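Local coordinates for putative endonuclease/exonuclease/phosphatase family protein (Bacteroides thetaiotaomicron, PDB 3MPR), which probably acts as a metal-dependent nuclease of the DNase I-like endonuclease/exonuclease/phosphatase family, cutting phosphodiester bonds in nucleic acids, at residues Thr5-Ala10 / Phe127-Thr132; His42-Phe47 / Pro282-Leu287. All coordinates share one frame; numbering follows the deposited sequence.

Interaction 1 (Thr5-Ala10 / Phe127-Thr132); sequences TSLTVA and FKCKDT
C129 and T132 meet T5 and L7 where the two sheets of the DNase I-like beta sandwich face each other, strand 5-13 belonging to one sheet and strand 121-129 to the other. At C129, the last residue of its strand, SG lies beside the backbone N (chi1 -59°) and points into the packed interface between the sheets. It touches CG2 of T5 at 3.8 Å and, more loosely, CD2 of L7 at 4.2 Å, a small apolar cluster that F93 of strand 93-102 extends by packing on both C129 and L7. Past C129 the chain leaves the strand for a turn with helical backbone angles, in which the N of T132 makes a weak bond back to OD1 of D131. The turn brings T132 up to T5, the pair with the closest CA atoms, 6.5 Å apart. The two side chains approach obliquely, hydroxyl to hydroxyl, with T5 OG1 set beside its own backbone N (chi1 -61°) and CG2 left to face the sulfur. A valine in place of T5 would probably leave the T132 hydroxyl without its acceptor in strand 5-13. That hydroxyl is used twice: OG1 of T132 bonds with the N of F134, and it donates to OG1 of T5 at 2.6 Å.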
loop_
_atom_site.group_PDB
_atom_site.type_symbol
_atom_site.label_atom_id
_atom_site.label_comp_id
_atom_site.label_asym_id
_atom_site.label_seq_id
_atom_site.Cartn_x
_atom_site.Cartn_y
_atom_site.Cartn_z
ATOM N N THR A 5 -20.374 3.603 8.300
ATOM C CA THR A 5 -19.114 3.243 8.930
ATOM C C THR A 5 -18.138 2.779 7.864
ATOM O O THR A 5 -18.501 1.996 6.993
ATOM C CB THR A 5 -19.321 2.130 9.969
ATOM O OG1 THR A 5 -20.211 2.599 10.989
ATOM C CG2 THR A 5 -17.993 1.725 10.605
ATOM N N SER A 6 -16.912 3.290 7.913
ATOM C CA SER A 6 -15.845 2.782 7.042
ATOM C C SER A 6 -14.832 1.975 7.838
ATOM O O SER A 6 -14.391 2.406 8.907
ATOM C CB SER A 6 -15.138 3.938 6.321
ATOM O OG SER A 6 -16.025 4.526 5.409
ATOM N N LEU A 7 -14.476 0.798 7.325
ATOM C CA LEU A 7 -13.524 -0.085 7.993
ATOM C C LEU A 7 -12.432 -0.548 7.030
ATOM O O LEU A 7 -12.719 -0.907 5.895
ATOM C CB LEU A 7 -14.247 -1.350 8.480
ATOM C CG LEU A 7 -15.294 -1.241 9.572
ATOM C CD1 LEU A 7 -15.943 -2.597 9.785
ATOM C CD2 LEU A 7 -14.660 -0.733 10.856
ATOM N N THR A 8 -11.190 -0.600 7.502
ATOM C CA THR A 8 -10.150 -1.278 6.739
ATOM C C THR A 8 -9.797 -2.564 7.462
ATOM O O THR A 8 -9.377 -2.527 8.616
ATOM C CB THR A 8 -8.895 -0.420 6.619
ATOM O OG1 THR A 8 -9.215 0.743 5.858
ATOM C CG2 THR A 8 -7.785 -1.193 5.910
ATOM N N VAL A 9 -9.978 -3.694 6.792
ATOM C CA VAL A 9 -9.702 -4.981 7.417
ATOM C C VAL A 9 -8.657 -5.720 6.595
ATOM O O VAL A 9 -8.390 -5.349 5.452
ATOM C CB VAL A 9 -10.975 -5.835 7.568
ATOM C CG1 VAL A 9 -12.048 -5.062 8.354
ATOM C CG2 VAL A 9 -11.516 -6.267 6.196
ATOM N N ALA A 10 -8.038 -6.724 7.204
ATOM C CA ALA A 10 -7.020 -7.528 6.537
ATOM C C ALA A 10 -7.011 -8.956 7.063
ATOM O O ALA A 10 -7.521 -9.245 8.152
ATOM C CB ALA A 10 -5.647 -6.903 6.709
ATOM N N PHE A 127 -17.684 -6.894 17.735
ATOM C CA PHE A 127 -17.124 -5.560 17.954
ATOM C C PHE A 127 -18.154 -4.448 17.845
ATOM O O PHE A 127 -19.165 -4.600 17.168
ATOM C CB PHE A 127 -16.008 -5.277 16.939
ATOM C CG PHE A 127 -14.789 -6.111 17.144
ATOM C CD1 PHE A 127 -14.687 -7.355 16.553
ATOM C CD2 PHE A 127 -13.741 -5.650 17.931
ATOM C CE1 PHE A 127 -13.573 -8.138 16.754
ATOM C CE2 PHE A 127 -12.610 -6.438 18.142
ATOM C CZ PHE A 127 -12.526 -7.679 17.547
ATOM N N LYS A 128 -17.868 -3.322 18.500
ATOM C CA LYS A 128 -18.684 -2.126 18.389
ATOM C C LYS A 128 -17.779 -0.924 18.088
ATOM O O LYS A 128 -16.845 -0.641 18.835
ATOM C CB LYS A 128 -19.459 -1.881 19.686
ATOM C CG LYS A 128 -20.390 -0.671 19.632
ATOM C CD LYS A 128 -21.237 -0.570 20.891
ATOM C CE LYS A 128 -22.324 0.471 20.753
ATOM N NZ LYS A 128 -23.076 0.648 22.028
ATOM N N CYS A 129 -18.071 -0.216 17.003
ATOM C CA CYS A 129 -17.283 0.942 16.627
ATOM C C CYS A 129 -17.532 2.075 17.614
ATOM O O CYS A 129 -18.681 2.438 17.888
ATOM C CB CYS A 129 -17.624 1.370 15.197
ATOM S SG CYS A 129 -17.324 0.061 13.989
ATOM N N LYS A 130 -16.455 2.621 18.155
ATOM C CA LYS A 130 -16.566 3.691 19.142
ATOM C C LYS A 130 -17.166 4.969 18.552
ATOM O O LYS A 130 -17.871 5.701 19.248
ATOM C CB LYS A 130 -15.208 3.981 19.781
ATOM C CG LYS A 130 -14.741 2.888 20.729
ATOM C CD LYS A 130 -13.432 3.262 21.414
ATOM C CE LYS A 130 -13.134 2.317 22.562
ATOM N NZ LYS A 130 -11.842 2.619 23.261
ATOM N N ASP A 131 -16.905 5.241 17.277
ATOM C CA ASP A 131 -17.459 6.455 16.689
ATOM C C ASP A 131 -18.933 6.314 16.304
ATOM O O ASP A 131 -19.766 7.100 16.749
ATOM C CB ASP A 131 -16.616 6.989 15.518
ATOM C CG ASP A 131 -16.309 5.937 14.474
ATOM O OD1 ASP A 131 -16.818 4.798 14.575
ATOM O OD2 ASP A 131 -15.552 6.255 13.532
ATOM N N THR A 132 -19.271 5.302 15.515
ATOM C CA THR A 132 -20.621 5.225 14.962
ATOM C C THR A 132 -21.546 4.307 15.744
ATOM O O THR A 132 -22.765 4.337 15.550
ATOM C CB THR A 132 -20.610 4.731 13.505
ATOM O OG1 THR A 132 -20.136 3.378 13.463
ATOM C CG2 THR A 132 -19.717 5.607 12.646
#

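Interaction 2 (His42-Phe47 / Pro282-Leu287)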
loop_
_atom_site.group_PDB
_atom_site.type_symbol
_atom_site.label_atom_id
_atom_site.label_comp_id
_atom_site.label_asym_id
_atom_site.label_seq_id
_atom_site.Cartn_x
_atom_site.Cartn_y
_atom_site.Cartn_z
ATOM N N HIS A 42 -0.328 0.647 6.222
ATOM C CA HIS A 42 -1.512 0.339 5.422
ATOM C C HIS A 42 -2.815 0.440 6.215
ATOM O O HIS A 42 -3.872 0.052 5.733
ATOM C CB HIS A 42 -1.364 -1.023 4.739
ATOM C CG HIS A 42 -0.369 -1.014 3.617
ATOM N ND1 HIS A 42 0.904 -1.532 3.736
ATOM C CD2 HIS A 42 -0.461 -0.531 2.354
ATOM C CE1 HIS A 42 1.552 -1.366 2.596
ATOM N NE2 HIS A 42 0.743 -0.768 1.739
ATOM N N ASP A 43 -2.725 0.988 7.420
ATOM C CA ASP A 43 -3.891 1.360 8.210
ATOM C C ASP A 43 -4.885 0.217 8.453
ATOM O O ASP A 43 -6.087 0.386 8.216
ATOM C CB ASP A 43 -4.629 2.527 7.541
ATOM C CG ASP A 43 -3.788 3.793 7.471
ATOM O OD1 ASP A 43 -3.069 4.088 8.447
ATOM O OD2 ASP A 43 -3.850 4.487 6.431
ATOM N N PHE A 44 -4.414 -0.936 8.917
ATOM C CA PHE A 44 -5.363 -2.009 9.245
ATOM C C PHE A 44 -6.123 -1.627 10.538
ATOM O O PHE A 44 -5.514 -1.474 11.597
ATOM C CB PHE A 44 -4.657 -3.355 9.482
ATOM C CG PHE A 44 -3.892 -3.913 8.297
ATOM C CD1 PHE A 44 -3.921 -3.313 7.049
ATOM C CD2 PHE A 44 -3.142 -5.080 8.457
ATOM C CE1 PHE A 44 -3.199 -3.858 5.981
ATOM C CE2 PHE A 44 -2.429 -5.638 7.397
ATOM C CZ PHE A 44 -2.460 -5.020 6.151
ATOM N N ASP A 45 -7.441 -1.469 10.462
ATOM C CA ASP A 45 -8.222 -1.200 11.666
ATOM C C ASP A 45 -8.351 -2.461 12.508
ATOM O O ASP A 45 -8.280 -2.429 13.732
ATOM C CB ASP A 45 -9.631 -0.734 11.304
ATOM C CG ASP A 45 -9.647 0.637 10.652
ATOM O OD1 ASP A 45 -8.697 1.427 10.871
ATOM O OD2 ASP A 45 -10.613 0.917 9.926
ATOM N N ILE A 46 -8.580 -3.569 11.821
ATOM C CA ILE A 46 -8.754 -4.855 12.455
ATOM C C ILE A 46 -8.337 -5.931 11.471
ATOM O O ILE A 46 -8.667 -5.863 10.295
ATOM C CB ILE A 46 -10.214 -5.035 12.921
ATOM C CG1 ILE A 46 -10.454 -6.449 13.453
ATOM C CG2 ILE A 46 -11.177 -4.696 11.813
ATOM C CD1 ILE A 46 -11.635 -6.512 14.387
ATOM N N PHE A 47 -7.579 -6.914 11.936
ATOM C CA PHE A 47 -7.114 -7.948 11.021
ATOM C C PHE A 47 -6.992 -9.311 11.685
ATOM O O PHE A 47 -6.680 -9.393 12.860
ATOM C CB PHE A 47 -5.797 -7.544 10.322
ATOM C CG PHE A 47 -4.635 -7.256 11.260
ATOM C CD1 PHE A 47 -4.549 -6.059 11.947
ATOM C CD2 PHE A 47 -3.587 -8.157 11.378
ATOM C CE1 PHE A 47 -3.460 -5.794 12.769
ATOM C CE2 PHE A 47 -2.506 -7.904 12.194
ATOM C CZ PHE A 47 -2.437 -6.707 12.890
ATOM N N PRO A 282 -0.390 -10.113 2.643
ATOM C CA PRO A 282 -1.634 -9.689 3.298
ATOM C C PRO A 282 -2.711 -9.346 2.278
ATOM O O PRO A 282 -2.419 -8.838 1.201
ATOM C CB PRO A 282 -1.227 -8.424 4.060
ATOM C CG PRO A 282 -0.009 -7.935 3.394
ATOM C CD PRO A 282 0.702 -9.139 2.825
ATOM N N VAL A 283 -3.958 -9.639 2.623
ATOM C CA VAL A 283 -5.079 -9.201 1.822
ATOM C C VAL A 283 -5.731 -8.046 2.576
ATOM O O VAL A 283 -6.097 -8.195 3.737
ATOM C CB VAL A 283 -6.117 -10.328 1.641
ATOM C CG1 VAL A 283 -7.389 -9.783 0.995
ATOM C CG2 VAL A 283 -5.533 -11.489 0.816
ATOM N N LYS A 284 -5.857 -6.894 1.927
ATOM C CA LYS A 284 -6.419 -5.717 2.582
ATOM C C LYS A 284 -7.721 -5.327 1.892
ATOM O O LYS A 284 -7.754 -5.154 0.672
ATOM C CB LYS A 284 -5.422 -4.549 2.548
ATOM C CG LYS A 284 -6.030 -3.224 2.964
ATOM C CD LYS A 284 -5.050 -2.070 2.842
ATOM C CE LYS A 284 -5.789 -0.727 2.825
ATOM N NZ LYS A 284 -4.850 0.447 2.989
ATOM N N VAL A 285 -8.786 -5.176 2.669
ATOM C CA VAL A 285 -10.098 -4.839 2.104
ATOM C C VAL A 285 -10.712 -3.632 2.819
ATOM O O VAL A 285 -10.672 -3.540 4.047
ATOM C CB VAL A 285 -11.063 -6.044 2.182
ATOM C CG1 VAL A 285 -12.512 -5.610 1.834
ATOM C CG2 VAL A 285 -10.574 -7.173 1.247
ATOM N N GLU A 286 -11.248 -2.698 2.041
ATOM C CA GLU A 286 -11.859 -1.503 2.588
ATOM C C GLU A 286 -13.360 -1.648 2.417
ATOM O O GLU A 286 -13.845 -1.903 1.316
ATOM C CB GLU A 286 -11.321 -0.244 1.895
ATOM C CG GLU A 286 -9.847 0.032 2.264
ATOM C CD GLU A 286 -9.068 0.721 1.150
ATOM O OE1 GLU A 286 -8.954 1.958 1.184
ATOM O OE2 GLU A 286 -8.559 0.023 0.249
ATOM N N LEU A 287 -14.080 -1.523 3.528
ATOM C CA LEU A 287 -15.512 -1.776 3.542
ATOM C C LEU A 287 -16.270 -0.529 3.957
ATOM O O LEU A 287 -15.730 0.325 4.657
ATOM C CB LEU A 287 -15.832 -2.877 4.563
ATOM C CG LEU A 287 -15.180 -4.235 4.329
ATOM C CD1 LEU A 287 -15.434 -5.133 5.527
ATOM C CD2 LEU A 287 -15.704 -4.872 3.043
#
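A buried lysine, K284, reaches past the intervening strand 5-13 to hold a backbone carbonyl at the end of a helix: its NZ donates to O of H42 at 2.9 Å. The carbonyl is that of the residue just past helix 28-41, where a Schellman motif ends the helix, D43 supplying the residue of positive phi and F44 N returning to V39 O. The chain then runs into strand 46-50, so this contact ties a helix-to-strand connection to strand 283-289 of the same sheet. K284 can span the distance because its CG is anti to the backbone N (chi1 169°) and the chain beyond stays extended. The ammonium does not meet the oxygen head-on; the C=O...NZ angle is 128°, and NZ is tilted 32° out of the carbonyl plane. Nearer its backbone, the lysine's methylenes run obliquely past the F44 ring, and its CD comes to the ring edge, near the plane, at 4.1 Å from CE1. The far end of the same ring meets P282, whose CB is 4.2 Å from CZ, the two side chains crossing at about a right angle. F44 in turn lays CD2 over one face of the F47 ring, offset toward its rim, and packs on V39 and A10. The second subunit adds to the neighbourhood: its Y41 packs on K284, and its R240 forms a salt bridge with D43. A positive charge placed at a helix C-terminus should suit the partial negative charge there, and with OD2 of D43 5.4 Å from NZ of K284, not in contact but opposite in sign, the ammonium is likely to remain charged despite its burial.

How the interactions relate
Strand 5-13 joins the two contacts. In interaction 1 its T5 and L7 side chains pack against the opposing sheet; in interaction 2 it lies between strands 46-50 and 283-289, its neighbours in the sheet. The centres are about 11 Å apart and the segments touch directly: L7 O probably accepts from L287 N, and V9 O from V285 N, both at 2.8 Å, while T8 CG2 packs on D43 O at 3.3 Å. Interaction 1 therefore links sheet to sheet, and interaction 2 links helix end to sheet. Both are away from E51, which binds magnesium in this protein although the metal is absent from this chain; strand 46-50, entered through interaction 2, leads straight to it.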